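Local coordinates for protein FdhC (Acinetobacter nosocomialis, PDB 5KTC) that is a sugar N-acyltransferase of the GNAT superfamily that transfers a 3-hydroxybutanoyl group from coenzyme A to a dTDP-linked amino sugar, probably for O-antigen synthesis, at residues A[2-6]-A[117-123]; A[27-33]-A[96-100]; A[62-68]-A[79-85]. All blocks are in the same frame, centred on the assembly; numbering follows the deposited sequence.

Contact 1 of 3, residues A[2-6]-A[117-123]; sequences VNFNL and EAGFSTL. With MG (magnesium ion), chain E.
Phe4 plays two roles at once: its ring packs on Ala118, Thr122 and Leu123, while its carbonyl O binds a magnesium ion at 2.4 Å. The contact lays the N-terminal loop, just before strand 11-15, along the last turn of helix 107-122, one of the helices packed on the central sheet of the GNAT fold. No direct hydrogen bond joins 2-6 to 117-123; apolar side chains do most of the work. CG2 of Thr122 sits in a notch formed by Val2 and Phe4, 3.8 Å from Val2 CG1 and equally close to Phe4 CD1. CG1 of Val2, anti to the backbone N (chi1 -175°), turns inward over one face of the Phe4 ring near its rim, and Val2 CG2 touches Leu123 CD2 at 4.0 Å. Deeper in, the methyl of Ala118 touches both Phe4 CE1 and Leu6 CD1, the latter 4.0 Å away. Tyr64 and Phe66 of strand 63-70 meet the Phe4 ring edge to face, so that this aromatic side chain is wedged between sheet and helix.

The magnesium lies on the side of the loop turned from the helix. Asn5 OD1 is a more distant ligand at 2.7 Å, and a bound water, itself hydrogen-bonded by ND2 of Asn3, is another; the ion thus links Phe4 and Asn5 directly and Asn3 through the water. The helix closes with a wider pi-type turn, in which the carbonyl O of Glu117 accepts from the N atoms of both Ser121 and Thr122. On the polar side of Thr122, a water spans the gap, lying 3.1 Å from Asn5 N, whose hydrogen it accepts, and 2.8 Å from Thr122 OG1.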
# COMPACT_ATOMS: atom_id res chain seq x y z
N VAL A 2 3.25 17.62 4.15
CA VAL A 2 2.45 16.97 3.06
C VAL A 2 1.06 16.60 3.58
O VAL A 2 0.88 16.30 4.76
CB VAL A 2 3.14 15.70 2.48
CG1 VAL A 2 2.35 15.14 1.28
CG2 VAL A 2 4.59 15.99 2.07
N ASN A 3 0.08 16.68 2.72
CA ASN A 3 -1.24 16.16 3.04
C ASN A 3 -1.77 15.43 1.78
O ASN A 3 -1.53 15.84 0.61
CB ASN A 3 -2.17 17.24 3.60
CG ASN A 3 -3.17 17.75 2.57
OD1 ASN A 3 -2.84 18.59 1.74
ND2 ASN A 3 -4.39 17.25 2.62
N PHE A 4 -2.35 14.27 2.05
CA PHE A 4 -2.76 13.35 1.05
C PHE A 4 -4.26 13.41 0.83
O PHE A 4 -5.05 13.61 1.78
CB PHE A 4 -2.36 11.92 1.43
CG PHE A 4 -0.88 11.76 1.62
CD1 PHE A 4 -0.05 11.48 0.53
CD2 PHE A 4 -0.30 11.95 2.86
CE1 PHE A 4 1.33 11.34 0.70
CE2 PHE A 4 1.09 11.83 3.03
CZ PHE A 4 1.90 11.53 1.95
N ASN A 5 -4.66 13.17 -0.39
CA ASN A 5 -6.07 13.11 -0.72
C ASN A 5 -6.26 11.88 -1.58
O ASN A 5 -6.49 11.94 -2.71
CB ASN A 5 -6.50 14.42 -1.37
CG ASN A 5 -6.36 15.59 -0.39
OD1 ASN A 5 -7.10 15.70 0.57
ND2 ASN A 5 -5.36 16.40 -0.61
N LEU A 6 -6.15 10.73 -0.94
CA LEU A 6 -6.15 9.46 -1.61
C LEU A 6 -7.47 8.77 -1.47
O LEU A 6 -7.86 8.23 -0.40
CB LEU A 6 -5.00 8.61 -1.06
CG LEU A 6 -3.60 9.19 -1.14
CD1 LEU A 6 -2.63 8.34 -0.27
CD2 LEU A 6 -3.15 9.21 -2.59
N GLU A 117 0.22 6.60 -6.75
CA GLU A 117 -0.21 8.03 -6.85
C GLU A 117 0.58 8.83 -5.77
O GLU A 117 1.19 9.87 -6.03
CB GLU A 117 -1.77 8.12 -6.69
CG GLU A 117 -2.55 9.24 -7.41
CD GLU A 117 -4.08 9.27 -7.13
OE1 GLU A 117 -4.48 10.22 -6.43
OE2 GLU A 117 -4.91 8.40 -7.60
N ALA A 118 0.58 8.31 -4.55
CA ALA A 118 1.22 9.03 -3.44
C ALA A 118 2.71 9.17 -3.67
O ALA A 118 3.30 10.28 -3.52
CB ALA A 118 0.95 8.33 -2.14
N GLY A 119 3.33 8.06 -4.04
CA GLY A 119 4.77 8.04 -4.16
C GLY A 119 5.27 8.79 -5.35
O GLY A 119 6.16 9.57 -5.23
N PHE A 120 4.68 8.57 -6.52
CA PHE A 120 5.21 9.14 -7.75
C PHE A 120 4.71 10.55 -7.99
O PHE A 120 5.49 11.42 -8.39
CB PHE A 120 4.88 8.26 -8.96
CG PHE A 120 5.53 6.94 -8.94
CD1 PHE A 120 6.91 6.82 -8.84
CD2 PHE A 120 4.79 5.80 -9.07
CE1 PHE A 120 7.49 5.58 -8.87
CE2 PHE A 120 5.38 4.55 -9.10
CZ PHE A 120 6.71 4.42 -9.00
N SER A 121 3.42 10.81 -7.76
CA SER A 121 2.96 12.17 -8.00
C SER A 121 2.92 13.06 -6.70
O SER A 121 3.54 14.11 -6.69
CB SER A 121 1.73 12.16 -8.86
OG SER A 121 0.64 12.14 -8.02
N THR A 122 2.30 12.63 -5.61
CA THR A 122 2.27 13.48 -4.38
C THR A 122 3.69 13.68 -3.83
O THR A 122 4.04 14.76 -3.40
CB THR A 122 1.31 12.97 -3.29
OG1 THR A 122 -0.01 12.74 -3.80
CG2 THR A 122 1.20 13.94 -2.11
N LEU A 123 4.57 12.68 -3.90
CA LEU A 123 5.89 12.83 -3.32
C LEU A 123 7.03 12.94 -4.28
O LEU A 123 8.15 13.04 -3.84
CB LEU A 123 6.11 11.65 -2.33
CG LEU A 123 5.18 11.59 -1.15
CD1 LEU A 123 5.38 10.29 -0.41
CD2 LEU A 123 5.36 12.75 -0.22
MG MG E . -7.18 14.04 2.75
O HOH W 1 -5.75 15.45 3.93
O HOH W 2 -2.51 12.67 -2.50
O HOH W 3 -6.86 10.11 -4.91

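Contact 2 of 3, residues A[27-33]-A[96-100]; sequences LRNNDKL and SWILN. With FUH ([[(2~{R},3~{S},5~{R})-5-[5-methyl-2,4-bis(oxidanylidene)pyrimidin-1-yl]-3-oxidanyl-oxolan-2-yl]methoxy-oxidanyl-phosphoryl] [(2~{R},3~{R},4~{S},5~{R},6~{R})-6-methyl-3,5-bis(oxidanyl)-4-[[(3~{R})-3-oxidanylbutanoyl]amino]oxan-2-yl] hydrogen phosphate), chain C.
Part of the pocket for the dTDP-sugar product is formed where Arg28, at the end of helix 21-28, reaches past Ile98 toward Ser96 on strand 91-99. The arginine chain bends at chi3 (73°), which presents its two terminal nitrogens to the phosphate nearer the sugar: NH1 donates to O8 at 2.8 Å and NH2 to O7 at 2.9 Å, both almost straight. Ser96 OG donates to the same O8 at 2.5 Å, and CB of Ser96 lies at the edge of the guanidinium. Atom C17 of the thymine is 3.6 Å above one guanidinium face, toward its rim. Ser96 also offers its backbone N to the sugar oxygen O5.

Behind this polar rim the contact is mainly apolar. Ile98 is the central knob: its CG2 meets Leu27 CG at 3.8 Å and Leu33 CD1 slightly farther off, while CD1, on the other branch, meets CG of the Arg28 chain, the two side chains crossing at about a right angle. Leu33 CD1 also rests on CA and CB of Asn100, whose CB touches Leu27 CD1 at 3.8 Å; the polar end of Asn100 turns instead to the backbone N of His102. An Asx turn, with Asn30 OD1 accepting from Lys32 N, shapes the loop that brings Leu33 back to the strand.

Trp97 O and Leu99 N are hydrogen-bonded to coenzyme A, as is usual for this strand in GNAT enzymes, so one strand holds both products. Arg28 has further bonds to Ser38 O and Ser40 OG, which should fix the guanidinium in place. Its bidentate grip, reinforced by Ser96, probably offsets much of the phosphate's negative charge in this buried setting.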
# COMPACT_ATOMS: atom_id res chain seq x y z
N LEU A 27 -5.30 -6.74 13.26
CA LEU A 27 -5.08 -7.12 11.89
C LEU A 27 -3.81 -7.97 11.75
O LEU A 27 -3.85 -9.04 11.16
CB LEU A 27 -4.95 -5.87 11.02
CG LEU A 27 -4.82 -6.00 9.52
CD1 LEU A 27 -6.13 -6.51 8.94
CD2 LEU A 27 -4.43 -4.59 8.96
N ARG A 28 -2.71 -7.45 12.32
CA ARG A 28 -1.36 -8.04 12.18
C ARG A 28 -1.22 -9.39 12.92
O ARG A 28 -0.38 -10.22 12.54
CB ARG A 28 -0.34 -7.06 12.65
CG ARG A 28 -0.13 -5.90 11.66
CD ARG A 28 1.03 -5.02 12.11
NE ARG A 28 2.30 -5.73 11.88
CZ ARG A 28 3.05 -5.66 10.78
NH1 ARG A 28 2.72 -4.88 9.73
NH2 ARG A 28 4.14 -6.45 10.69
N ASN A 29 -2.07 -9.63 13.93
CA ASN A 29 -2.06 -10.87 14.70
C ASN A 29 -3.15 -11.84 14.25
O ASN A 29 -3.40 -12.86 14.92
CB ASN A 29 -2.15 -10.54 16.19
CG ASN A 29 -0.84 -9.98 16.73
OD1 ASN A 29 0.06 -10.73 17.05
ND2 ASN A 29 -0.71 -8.68 16.82
N ASN A 30 -3.82 -11.51 13.16
CA ASN A 30 -4.72 -12.40 12.49
C ASN A 30 -3.89 -13.44 11.75
O ASN A 30 -3.23 -13.12 10.74
CB ASN A 30 -5.63 -11.60 11.54
CG ASN A 30 -6.78 -12.42 10.96
OD1 ASN A 30 -6.70 -13.63 10.82
ND2 ASN A 30 -7.80 -11.74 10.52
N ASP A 31 -3.95 -14.69 12.21
CA ASP A 31 -3.18 -15.76 11.58
C ASP A 31 -3.65 -16.11 10.21
O ASP A 31 -2.97 -16.79 9.53
CB ASP A 31 -3.07 -17.02 12.49
CG ASP A 31 -2.30 -16.73 13.81
OD1 ASP A 31 -1.34 -15.89 13.84
OD2 ASP A 31 -2.67 -17.34 14.84
N LYS A 32 -4.81 -15.66 9.76
CA LYS A 32 -5.14 -15.85 8.36
C LYS A 32 -4.44 -14.86 7.44
O LYS A 32 -4.33 -15.07 6.25
CB LYS A 32 -6.63 -15.73 8.13
CG LYS A 32 -7.40 -16.79 8.88
CD LYS A 32 -8.84 -16.36 9.02
CE LYS A 32 -9.64 -17.47 9.68
NZ LYS A 32 -11.05 -17.31 9.23
N LEU A 33 -3.98 -13.76 8.00
CA LEU A 33 -3.42 -12.68 7.22
C LEU A 33 -1.93 -12.54 7.31
O LEU A 33 -1.34 -11.96 6.40
CB LEU A 33 -4.06 -11.34 7.67
CG LEU A 33 -5.58 -11.30 7.48
CD1 LEU A 33 -6.12 -9.94 7.96
CD2 LEU A 33 -6.04 -11.54 6.03
N SER A 96 3.89 -3.30 4.19
CA SER A 96 2.92 -3.44 5.27
C SER A 96 1.47 -3.55 4.76
O SER A 96 0.53 -2.93 5.32
CB SER A 96 3.05 -2.36 6.35
OG SER A 96 4.37 -2.19 6.83
N TRP A 97 1.30 -4.32 3.70
CA TRP A 97 0.11 -4.20 2.85
C TRP A 97 -0.78 -5.35 3.25
O TRP A 97 -0.47 -6.54 2.98
CB TRP A 97 0.48 -4.34 1.42
CG TRP A 97 -0.62 -4.09 0.44
CD1 TRP A 97 -1.65 -3.21 0.54
CD2 TRP A 97 -0.74 -4.72 -0.84
NE1 TRP A 97 -2.41 -3.26 -0.62
CE2 TRP A 97 -1.86 -4.15 -1.49
CE3 TRP A 97 0.00 -5.71 -1.51
CZ2 TRP A 97 -2.28 -4.56 -2.73
CZ3 TRP A 97 -0.41 -6.13 -2.78
CH2 TRP A 97 -1.54 -5.51 -3.39
N ILE A 98 -1.88 -5.00 3.91
CA ILE A 98 -2.77 -5.99 4.50
C ILE A 98 -4.22 -5.57 4.28
O ILE A 98 -4.57 -4.41 4.49
CB ILE A 98 -2.57 -6.21 6.00
CG1 ILE A 98 -1.08 -6.38 6.38
CG2 ILE A 98 -3.30 -7.46 6.40
CD1 ILE A 98 -0.71 -6.19 7.82
N LEU A 99 -5.04 -6.52 3.83
CA LEU A 99 -6.49 -6.28 3.71
C LEU A 99 -7.25 -7.43 4.42
O LEU A 99 -6.91 -8.59 4.21
CB LEU A 99 -6.88 -6.24 2.25
CG LEU A 99 -6.46 -4.97 1.48
CD1 LEU A 99 -6.72 -5.18 0.01
CD2 LEU A 99 -7.18 -3.71 1.95
N ASN A 100 -8.28 -7.10 5.20
CA ASN A 100 -8.98 -8.16 5.98
C ASN A 100 -10.20 -8.63 5.20
O ASN A 100 -10.45 -8.15 4.08
CB ASN A 100 -9.36 -7.67 7.39
CG ASN A 100 -10.35 -6.53 7.40
OD1 ASN A 100 -11.12 -6.30 6.48
ND2 ASN A 100 -10.30 -5.74 8.48
O1 FUH C . 3.97 -5.70 2.03
C1 FUH C . 4.99 -5.92 1.40
C2 FUH C . 5.16 -5.54 -0.03
C3 FUH C . 3.85 -5.41 -0.75
O2 FUH C . 3.45 -6.66 -1.36
C4 FUH C . 3.96 -4.42 -1.89
N1 FUH C . 6.11 -6.52 1.99
C5 FUH C . 6.20 -6.63 3.45
C6 FUH C . 6.67 -8.03 3.87
O3 FUH C . 7.87 -8.26 3.25
C7 FUH C . 6.98 -8.15 5.35
C8 FUH C . 7.73 -9.45 5.75
O4 FUH C . 7.80 -7.06 5.78
C9 FUH C . 7.16 -5.59 3.97
O5 FUH C . 6.66 -4.25 3.79
C10 FUH C . 7.33 -5.74 5.43
O6 FUH C . 6.06 -5.51 6.03
P1 FUH C . 5.88 -5.30 7.57
O7 FUH C . 5.84 -6.58 8.32
O8 FUH C . 4.56 -4.55 7.68
O9 FUH C . 6.91 -4.21 8.12
P2 FUH C . 8.43 -4.32 8.59
O10 FUH C . 9.18 -3.26 7.87
O11 FUH C . 8.89 -5.74 8.28
O12 FUH C . 8.24 -4.01 10.12
C11 FUH C . 9.33 -3.49 10.89
C12 FUH C . 9.14 -3.92 12.32
C13 FUH C . 8.77 -5.41 12.48
O13 FUH C . 9.34 -5.98 13.67
C14 FUH C . 7.26 -5.43 12.68
C15 FUH C . 7.06 -4.11 13.39
O14 FUH C . 8.07 -3.18 12.91
N2 FUH C . 5.79 -3.39 13.10
C16 FUH C . 5.53 -2.91 11.86
C17 FUH C . 4.36 -2.18 11.63
C18 FUH C . 4.03 -1.61 10.26
C19 FUH C . 3.47 -2.01 12.73
O15 FUH C . 2.40 -1.29 12.57
N3 FUH C . 3.75 -2.50 13.94
C20 FUH C . 4.92 -3.14 14.12
O16 FUH C . 5.18 -3.64 15.31

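Contact 3 of 3, residues A[62-68]-A[79-85]; sequences EEYYFII and TVRLYDF. With FUH ([[(2~{R},3~{S},5~{R})-5-[5-methyl-2,4-bis(oxidanylidene)pyrimidin-1-yl]-3-oxidanyl-oxolan-2-yl]methoxy-oxidanyl-phosphoryl] [(2~{R},3~{R},4~{S},5~{R},6~{R})-6-methyl-3,5-bis(oxidanyl)-4-[[(3~{R})-3-oxidanylbutanoyl]amino]oxan-2-yl] hydrogen phosphate), chain C.
Tyr65 and Arg81 interlock on one surface of the 63-68/79-85 strand pair. CD of Arg81 rests over the Tyr65 ring as a CH-pi contact, 4.0 Å from its centroid and offset toward the rim, while Val80 O lies in the ring plane at its edge. With CG anti to the backbone N (chi1 -170°), the ring extends so that its hydroxyl donates to the thymine oxygen O15 at 2.6 Å; a water links the same hydroxyl to Thr79 OG1, which also bonds Ser96 O. The Arg81 guanidinium lies like a slab between Tyr83 on one face and the thymine methyl C18 on the other, its NH2 3.7 Å above the centre of the Tyr83 ring. NH1 donates to Glu63 OE1 at 2.9 Å in a salt bridge that is flat in the guanidinium plane but comes from above the carboxylate; Arg57 holds OE2. NH2 donates a bent hydrogen bond to the phosphate oxygen O10, and Tyr83 OH shares a hydrogen bond with the sugar O5.

The other surface is mostly apolar. CE1 of Phe66 settles against Leu82 CD1 at 4.1 Å, Val80 CG1 fits beside Phe66 CB, and Ile68 CD1 reaches over Val80. At the far end the Phe85 ring slips under the chain, with Glu62 O 3.5 Å above one face and Tyr64 CD2 at its edge; the two aromatic side chains cross at about a right angle. Waters join Glu62 O to Asp84 N and to Phe85 N there.

Between the surfaces, paired backbone bonds link Tyr64 with Leu82 and Phe66 with Val80. This is an antiparallel beta hairpin in the central sheet of the GNAT fold, one surface of which lines the nucleotide-sugar pocket.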
# COMPACT_ATOMS: atom_id res chain seq x y z
N GLU A 62 9.83 11.18 6.26
CA GLU A 62 10.57 9.93 6.07
C GLU A 62 9.70 8.67 5.89
O GLU A 62 10.23 7.59 5.59
CB GLU A 62 11.53 9.74 7.23
CG GLU A 62 12.61 10.81 7.31
CD GLU A 62 13.33 10.85 8.67
OE1 GLU A 62 12.95 10.12 9.64
OE2 GLU A 62 14.28 11.65 8.75
N GLU A 63 8.39 8.79 6.12
CA GLU A 63 7.52 7.59 6.19
C GLU A 63 6.08 8.02 6.25
O GLU A 63 5.77 8.95 6.99
CB GLU A 63 7.82 6.75 7.43
CG GLU A 63 7.25 5.34 7.42
CD GLU A 63 7.91 4.40 8.41
OE1 GLU A 63 7.24 3.56 9.05
OE2 GLU A 63 9.16 4.42 8.50
N TYR A 64 5.21 7.34 5.49
CA TYR A 64 3.79 7.58 5.47
C TYR A 64 3.06 6.29 5.54
O TYR A 64 3.26 5.41 4.69
CB TYR A 64 3.41 8.34 4.20
CG TYR A 64 4.11 9.65 4.09
CD1 TYR A 64 3.72 10.74 4.90
CD2 TYR A 64 5.21 9.82 3.28
CE1 TYR A 64 4.42 11.94 4.84
CE2 TYR A 64 5.89 11.06 3.21
CZ TYR A 64 5.50 12.10 4.01
OH TYR A 64 6.16 13.33 3.98
N TYR A 65 2.23 6.15 6.56
CA TYR A 65 1.55 4.89 6.91
C TYR A 65 0.07 5.18 6.97
O TYR A 65 -0.31 6.18 7.58
CB TYR A 65 2.02 4.49 8.29
CG TYR A 65 1.68 3.16 8.83
CD1 TYR A 65 1.17 2.14 8.07
CD2 TYR A 65 1.93 2.89 10.17
CE1 TYR A 65 0.92 0.88 8.62
CE2 TYR A 65 1.68 1.65 10.74
CZ TYR A 65 1.17 0.64 9.96
OH TYR A 65 0.89 -0.65 10.52
N PHE A 66 -0.73 4.37 6.28
CA PHE A 66 -2.15 4.61 6.08
C PHE A 66 -3.04 3.45 6.53
O PHE A 66 -2.67 2.29 6.40
CB PHE A 66 -2.47 4.86 4.59
CG PHE A 66 -1.72 6.02 3.99
CD1 PHE A 66 -0.46 5.85 3.50
CD2 PHE A 66 -2.31 7.25 3.87
CE1 PHE A 66 0.27 6.88 2.96
CE2 PHE A 66 -1.61 8.32 3.35
CZ PHE A 66 -0.31 8.14 2.87
N ILE A 67 -4.19 3.81 7.07
CA ILE A 67 -5.31 2.88 7.19
C ILE A 67 -6.08 2.95 5.85
O ILE A 67 -6.25 4.05 5.32
CB ILE A 67 -6.27 3.25 8.33
CG1 ILE A 67 -5.52 3.40 9.64
CG2 ILE A 67 -7.38 2.23 8.41
CD1 ILE A 67 -4.79 2.15 10.12
N ILE A 68 -6.47 1.78 5.37
CA ILE A 68 -7.29 1.61 4.20
C ILE A 68 -8.72 1.45 4.71
O ILE A 68 -8.96 0.61 5.59
CB ILE A 68 -6.89 0.40 3.37
CG1 ILE A 68 -5.40 0.41 2.96
CG2 ILE A 68 -7.80 0.35 2.13
CD1 ILE A 68 -4.94 -0.89 2.30
N THR A 79 -4.13 -1.91 5.93
CA THR A 79 -3.03 -1.02 6.10
C THR A 79 -2.18 -0.96 4.87
O THR A 79 -2.15 -1.92 4.06
CB THR A 79 -2.12 -1.41 7.28
OG1 THR A 79 -1.57 -2.72 7.08
CG2 THR A 79 -2.90 -1.34 8.52
N VAL A 80 -1.43 0.13 4.74
CA VAL A 80 -0.35 0.14 3.74
C VAL A 80 0.62 1.22 4.08
O VAL A 80 0.24 2.21 4.72
CB VAL A 80 -0.90 0.27 2.28
CG1 VAL A 80 -1.46 1.67 2.02
CG2 VAL A 80 0.17 -0.12 1.25
N ARG A 81 1.86 1.03 3.68
CA ARG A 81 2.96 1.98 4.10
C ARG A 81 3.96 2.25 3.02
O ARG A 81 4.35 1.34 2.30
CB ARG A 81 3.67 1.37 5.30
CG ARG A 81 4.61 2.26 6.09
CD ARG A 81 4.92 1.67 7.49
NE ARG A 81 5.60 0.39 7.37
CZ ARG A 81 6.87 0.03 7.65
NH1 ARG A 81 7.78 0.82 8.22
NH2 ARG A 81 7.21 -1.21 7.37
N LEU A 82 4.41 3.52 2.95
CA LEU A 82 5.54 3.97 2.20
C LEU A 82 6.67 4.35 3.14
O LEU A 82 6.45 5.04 4.11
CB LEU A 82 5.25 5.21 1.38
CG LEU A 82 4.30 4.97 0.21
CD1 LEU A 82 2.89 4.67 0.69
CD2 LEU A 82 4.34 6.20 -0.64
N TYR A 83 7.85 3.82 2.87
CA TYR A 83 8.95 3.90 3.86
C TYR A 83 10.31 3.70 3.14
O TYR A 83 10.40 3.32 1.95
CB TYR A 83 8.66 2.85 5.00
CG TYR A 83 8.77 1.37 4.60
CD1 TYR A 83 7.78 0.76 3.86
CD2 TYR A 83 9.89 0.56 5.00
CE1 TYR A 83 7.88 -0.59 3.51
CE2 TYR A 83 9.98 -0.79 4.68
CZ TYR A 83 9.00 -1.37 3.91
OH TYR A 83 9.01 -2.72 3.60
N ASP A 84 11.39 4.01 3.87
CA ASP A 84 12.75 3.70 3.48
C ASP A 84 13.13 4.34 2.16
O ASP A 84 13.29 3.66 1.14
CB ASP A 84 12.94 2.18 3.43
CG ASP A 84 14.41 1.74 3.35
OD1 ASP A 84 15.30 2.58 3.59
OD2 ASP A 84 14.63 0.52 3.10
N PHE A 85 13.18 5.67 2.20
CA PHE A 85 13.39 6.54 1.05
C PHE A 85 14.88 6.74 0.72
O PHE A 85 15.66 6.96 1.63
CB PHE A 85 12.79 7.90 1.37
CG PHE A 85 11.29 7.89 1.69
CD1 PHE A 85 10.47 6.81 1.39
CD2 PHE A 85 10.71 8.98 2.25
CE1 PHE A 85 9.10 6.85 1.65
CE2 PHE A 85 9.35 9.05 2.52
CZ PHE A 85 8.54 7.97 2.24
O1 FUH C . 3.97 -5.70 2.03
C1 FUH C . 4.99 -5.92 1.40
C2 FUH C . 5.16 -5.54 -0.03
C3 FUH C . 3.85 -5.41 -0.75
O2 FUH C . 3.45 -6.66 -1.36
C4 FUH C . 3.96 -4.42 -1.89
N1 FUH C . 6.11 -6.52 1.99
C5 FUH C . 6.20 -6.63 3.45
C6 FUH C . 6.67 -8.03 3.87
O3 FUH C . 7.87 -8.26 3.25
C7 FUH C . 6.98 -8.15 5.35
C8 FUH C . 7.73 -9.45 5.75
O4 FUH C . 7.80 -7.06 5.78
C9 FUH C . 7.16 -5.59 3.97
O5 FUH C . 6.66 -4.25 3.79
C10 FUH C . 7.33 -5.74 5.43
O6 FUH C . 6.06 -5.51 6.03
P1 FUH C . 5.88 -5.30 7.57
O7 FUH C . 5.84 -6.58 8.32
O8 FUH C . 4.56 -4.55 7.68
O9 FUH C . 6.91 -4.21 8.12
P2 FUH C . 8.43 -4.32 8.59
O10 FUH C . 9.18 -3.26 7.87
O11 FUH C . 8.89 -5.74 8.28
O12 FUH C . 8.24 -4.01 10.12
C11 FUH C . 9.33 -3.49 10.89
C12 FUH C . 9.14 -3.92 12.32
C13 FUH C . 8.77 -5.41 12.48
O13 FUH C . 9.34 -5.98 13.67
C14 FUH C . 7.26 -5.43 12.68
C15 FUH C . 7.06 -4.11 13.39
O14 FUH C . 8.07 -3.18 12.91
N2 FUH C . 5.79 -3.39 13.10
C16 FUH C . 5.53 -2.91 11.86
C17 FUH C . 4.36 -2.18 11.63
C18 FUH C . 4.03 -1.61 10.26
C19 FUH C . 3.47 -2.01 12.73
O15 FUH C . 2.40 -1.29 12.57
N3 FUH C . 3.75 -2.50 13.94
C20 FUH C . 4.92 -3.14 14.12
O16 FUH C . 5.18 -3.64 15.31
O HOH W 4 10.94 5.11 6.49
O HOH W 5 12.88 7.23 4.58
O HOH W 6 0.29 -3.18 9.29

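From the N terminus, the chain first lays residues 2-6 beside the end of helix 107-122, so contact 1 closes the longest loop, one that contains the other two contacts. Within it, contact 2 brings the end of helix 21-28 and the following turn to strand 91-99, and inside that loop contact 3 forms the hairpin of strands 63-70 and 75-86. The three are therefore nested, without crossing. Contacts 2 and 3 meet through neighbouring strands of the sheet and share the bound sugar nucleotide; contacts 1 and 3 touch through Phe4 and Tyr64. Contacts 1 and 2 do not touch, their nearest atoms being about 12 Å apart, on opposite sides of the chain's centre.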